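GST N-terminal domain-containing protein (PDB 3IC8) is of unknown function but has the glutathione S-transferase fold and may bind glutathione. Local coordinates at residues V101-A106 against V185-W190. Residues are numbered along the deposited sequence; the frame is centred on the assembly and turned at random.
Sequences VLFLHA and VAHTLW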
ATOM      1  N   VAL A 101      19.380  15.952 -18.892  1.00 23.67           N
ATOM      2  CA  VAL A 101      19.883  16.715 -17.769  1.00 23.17           C
ATOM      3  C   VAL A 101      19.626  16.080 -16.426  1.00 23.63           C
ATOM      4  O   VAL A 101      20.496  15.972 -15.615  1.00 23.57           O
ATOM      5  CB  VAL A 101      19.227  18.109 -17.738  1.00 23.28           C
ATOM      6  CG1 VAL A 101      19.413  18.772 -16.447  1.00 22.56           C
ATOM      7  CG2 VAL A 101      19.760  18.960 -18.783  1.00 21.59           C
ATOM      8  N   LEU A 102      18.403  15.688 -16.186  1.00 24.06           N
ATOM      9  CA  LEU A 102      18.040  15.087 -14.931  1.00 24.32           C
ATOM     10  C   LEU A 102      18.682  13.749 -14.658  1.00 24.40           C
ATOM     11  O   LEU A 102      19.086  13.475 -13.569  1.00 24.23           O
ATOM     12  CB  LEU A 102      16.531  14.982 -14.828  1.00 24.40           C
ATOM     13  CG  LEU A 102      15.918  15.102 -13.454  1.00 24.43           C
ATOM     14  CD1 LEU A 102      16.392  16.285 -12.702  1.00 22.97           C
ATOM     15  CD2 LEU A 102      14.477  15.127 -13.593  1.00 25.25           C
ATOM     16  N   PHE A 103      18.734  12.924 -15.683  1.00 24.31           N
ATOM     17  CA  PHE A 103      19.323  11.618 -15.641  1.00 24.02           C
ATOM     18  C   PHE A 103      20.795  11.699 -15.345  1.00 24.33           C
ATOM     19  O   PHE A 103      21.312  10.905 -14.633  1.00 23.83           O
ATOM     20  CB  PHE A 103      19.095  10.937 -16.983  1.00 24.13           C
ATOM     21  CG  PHE A 103      19.717   9.584 -17.106  1.00 23.59           C
ATOM     22  CD1 PHE A 103      19.041   8.473 -16.753  1.00 23.47           C
ATOM     23  CD2 PHE A 103      20.964   9.434 -17.609  1.00 24.56           C
ATOM     24  CE1 PHE A 103      19.596   7.274 -16.869  1.00 25.58           C
ATOM     25  CE2 PHE A 103      21.514   8.218 -17.716  1.00 24.85           C
ATOM     26  CZ  PHE A 103      20.828   7.146 -17.354  1.00 25.01           C
ATOM     27  N   LEU A 104      21.456  12.668 -15.933  1.00 23.85           N
ATOM     28  CA  LEU A 104      22.844  12.863 -15.720  1.00 24.70           C
ATOM     29  C   LEU A 104      23.176  13.209 -14.299  1.00 24.62           C
ATOM     30  O   LEU A 104      24.092  12.688 -13.755  1.00 25.47           O
ATOM     31  CB  LEU A 104      23.339  13.947 -16.638  1.00 24.96           C
ATOM     32  CG  LEU A 104      24.801  14.287 -16.550  1.00 26.36           C
ATOM     33  CD1 LEU A 104      25.611  13.041 -16.575  1.00 28.32           C
ATOM     34  CD2 LEU A 104      25.136  15.092 -17.706  1.00 25.62           C
ATOM     35  N   HIS A 105      22.409  14.076 -13.692  1.00 24.09           N
ATOM     36  CA  HIS A 105      22.598  14.387 -12.306  1.00 23.85           C
ATOM     37  C   HIS A 105      22.368  13.187 -11.431  1.00 23.74           C
ATOM     38  O   HIS A 105      23.102  12.943 -10.530  1.00 24.03           O
ATOM     39  CB  HIS A 105      21.622  15.460 -11.891  1.00 23.18           C
ATOM     40  CG  HIS A 105      21.915  16.790 -12.474  1.00 23.41           C
ATOM     41  ND1 HIS A 105      22.407  17.831 -11.736  1.00 24.93           N
ATOM     42  CD2 HIS A 105      21.810  17.243 -13.733  1.00 22.38           C
ATOM     43  CE1 HIS A 105      22.595  18.869 -12.514  1.00 23.05           C
ATOM     44  NE2 HIS A 105      22.240  18.537 -13.732  1.00 24.20           N
ATOM     45  N   ALA A 106      21.326  12.438 -11.688  1.00 23.42           N
ATOM     46  CA  ALA A 106      21.008  11.324 -10.832  1.00 23.79           C
ATOM     47  C   ALA A 106      22.083  10.255 -10.801  1.00 23.54           C
ATOM     48  O   ALA A 106      22.396   9.749  -9.778  1.00 23.14           O
ATOM     49  CB  ALA A 106      19.689  10.747 -11.206  1.00 23.30           C
ATOM     50  N   VAL A 185      11.100  10.999 -15.762  1.00 24.34           N
ATOM     51  CA  VAL A 185      11.479  11.535 -14.486  1.00 23.06           C
ATOM     52  C   VAL A 185      11.638  10.480 -13.409  1.00 23.13           C
ATOM     53  O   VAL A 185      12.537  10.523 -12.627  1.00 22.81           O
ATOM     54  CB  VAL A 185      10.554  12.641 -14.027  1.00 22.97           C
ATOM     55  CG1 VAL A 185      10.939  13.077 -12.668  1.00 22.10           C
ATOM     56  CG2 VAL A 185      10.645  13.789 -14.950  1.00 19.75           C
ATOM     57  N   ALA A 186      10.739   9.534 -13.378  1.00 23.04           N
ATOM     58  CA  ALA A 186      10.793   8.472 -12.407  1.00 22.95           C
ATOM     59  C   ALA A 186      12.024   7.613 -12.547  1.00 23.13           C
ATOM     60  O   ALA A 186      12.561   7.185 -11.595  1.00 23.40           O
ATOM     61  CB  ALA A 186       9.577   7.649 -12.469  1.00 22.53           C
ATOM     62  N   HIS A 187      12.473   7.395 -13.757  1.00 23.21           N
ATOM     63  CA  HIS A 187      13.618   6.566 -13.974  1.00 23.59           C
ATOM     64  C   HIS A 187      14.821   7.143 -13.290  1.00 24.30           C
ATOM     65  O   HIS A 187      15.566   6.421 -12.701  1.00 24.26           O
ATOM     66  CB  HIS A 187      13.896   6.456 -15.460  1.00 24.06           C
ATOM     67  CG  HIS A 187      14.969   5.491 -15.814  1.00 23.03           C
ATOM     68  ND1 HIS A 187      15.209   4.351 -15.097  1.00 24.78           N
ATOM     69  CD2 HIS A 187      15.851   5.485 -16.830  1.00 22.96           C
ATOM     70  CE1 HIS A 187      16.193   3.684 -15.655  1.00 23.72           C
ATOM     71  NE2 HIS A 187      16.601   4.352 -16.708  1.00 23.04           N
ATOM     72  N   THR A 188      15.009   8.450 -13.348  1.00 23.98           N
ATOM     73  CA  THR A 188      16.164   9.055 -12.709  1.00 23.38           C
ATOM     74  C   THR A 188      16.172   8.860 -11.211  1.00 23.83           C
ATOM     75  O   THR A 188      17.167   8.582 -10.635  1.00 24.43           O
ATOM     76  CB  THR A 188      16.372  10.577 -13.083  1.00 23.24           C
ATOM     77  OG1 THR A 188      15.588  11.429 -12.259  1.00 21.66           O
ATOM     78  CG2 THR A 188      16.044  10.842 -14.474  1.00 20.77           C
ATOM     79  N   LEU A 189      15.022   9.007 -10.595  1.00 23.96           N
ATOM     80  CA  LEU A 189      14.856   8.851  -9.170  1.00 24.73           C
ATOM     81  C   LEU A 189      15.078   7.439  -8.676  1.00 25.06           C
ATOM     82  O   LEU A 189      15.421   7.220  -7.561  1.00 24.65           O
ATOM     83  CB  LEU A 189      13.500   9.340  -8.758  1.00 24.66           C
ATOM     84  CG  LEU A 189      13.278  10.763  -9.170  1.00 24.67           C
ATOM     85  CD1 LEU A 189      12.086  11.264  -8.524  1.00 24.63           C
ATOM     86  CD2 LEU A 189      14.433  11.605  -8.821  1.00 24.89           C
ATOM     87  N   TRP A 190      14.838   6.492  -9.547  1.00 24.94           N
ATOM     88  CA  TRP A 190      14.965   5.101  -9.259  1.00 25.43           C
ATOM     89  C   TRP A 190      16.410   4.784  -8.916  1.00 25.68           C
ATOM     90  O   TRP A 190      16.681   3.976  -8.073  1.00 25.80           O
ATOM     91  CB  TRP A 190      14.445   4.312 -10.446  1.00 25.15           C
ATOM     92  CG  TRP A 190      14.703   2.896 -10.437  1.00 24.85           C
ATOM     93  CD1 TRP A 190      15.474   2.228 -11.277  1.00 23.92           C
ATOM     94  CD2 TRP A 190      14.149   1.946  -9.555  1.00 25.80           C
ATOM     95  NE1 TRP A 190      15.470   0.916 -10.986  1.00 25.31           N
ATOM     96  CE2 TRP A 190      14.654   0.715  -9.919  1.00 23.98           C
ATOM     97  CE3 TRP A 190      13.282   2.025  -8.475  1.00 26.60           C
ATOM     98  CZ2 TRP A 190      14.339  -0.426  -9.253  1.00 25.40           C
ATOM     99  CZ3 TRP A 190      12.964   0.892  -7.822  1.00 27.00           C
ATOM    100  CH2 TRP A 190      13.489  -0.321  -8.206  1.00 26.26           C
TER
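The rings of Phe103 and His187 meet obliquely, their planes at 36° and their centroids 6.0 Å apart, while Thr188 CG2 approaches the edge of the phenylalanine ring, almost level with it. This pair flanks a near-parallel packing of two helices, 88-110 and 180-193, in the all-helical C-terminal domain of the glutathione S-transferase fold; locally the axes lie 8.7 Å apart and diverge by only 6°. Both aromatic side chains leave their helices with CG anti to the backbone N, which sends the two rings out in the same direction, alongside each other, with Phe103 CE1 4.2 Å from His187 CD2. Phe14, from a loop near the start of helix 16-25, joins this group: Phe103 also packs against it, and its carbonyl accepts a weak hydrogen bond from His187 NE2. The contact thus reaches from the helical domain to the thioredoxin-like one.

At Thr188 the backbones come close, its CA 5.0 Å from Phe103 CA, which is consistent with the small size of the threonine side chain. Its CG2 lies 3.6 Å from Phe103 CA, and its CB packs against Ala106 CB. On the other flank Leu102 CD2 meets Val185 CG1, and Leu102 also touches Phe159 of helix 149-167. The threonine hydroxyl faces this leucine yet stays satisfied within its own helix: OG1 donates to Val185 O at 3.2 Å, tilted 18° from the carbonyl plane.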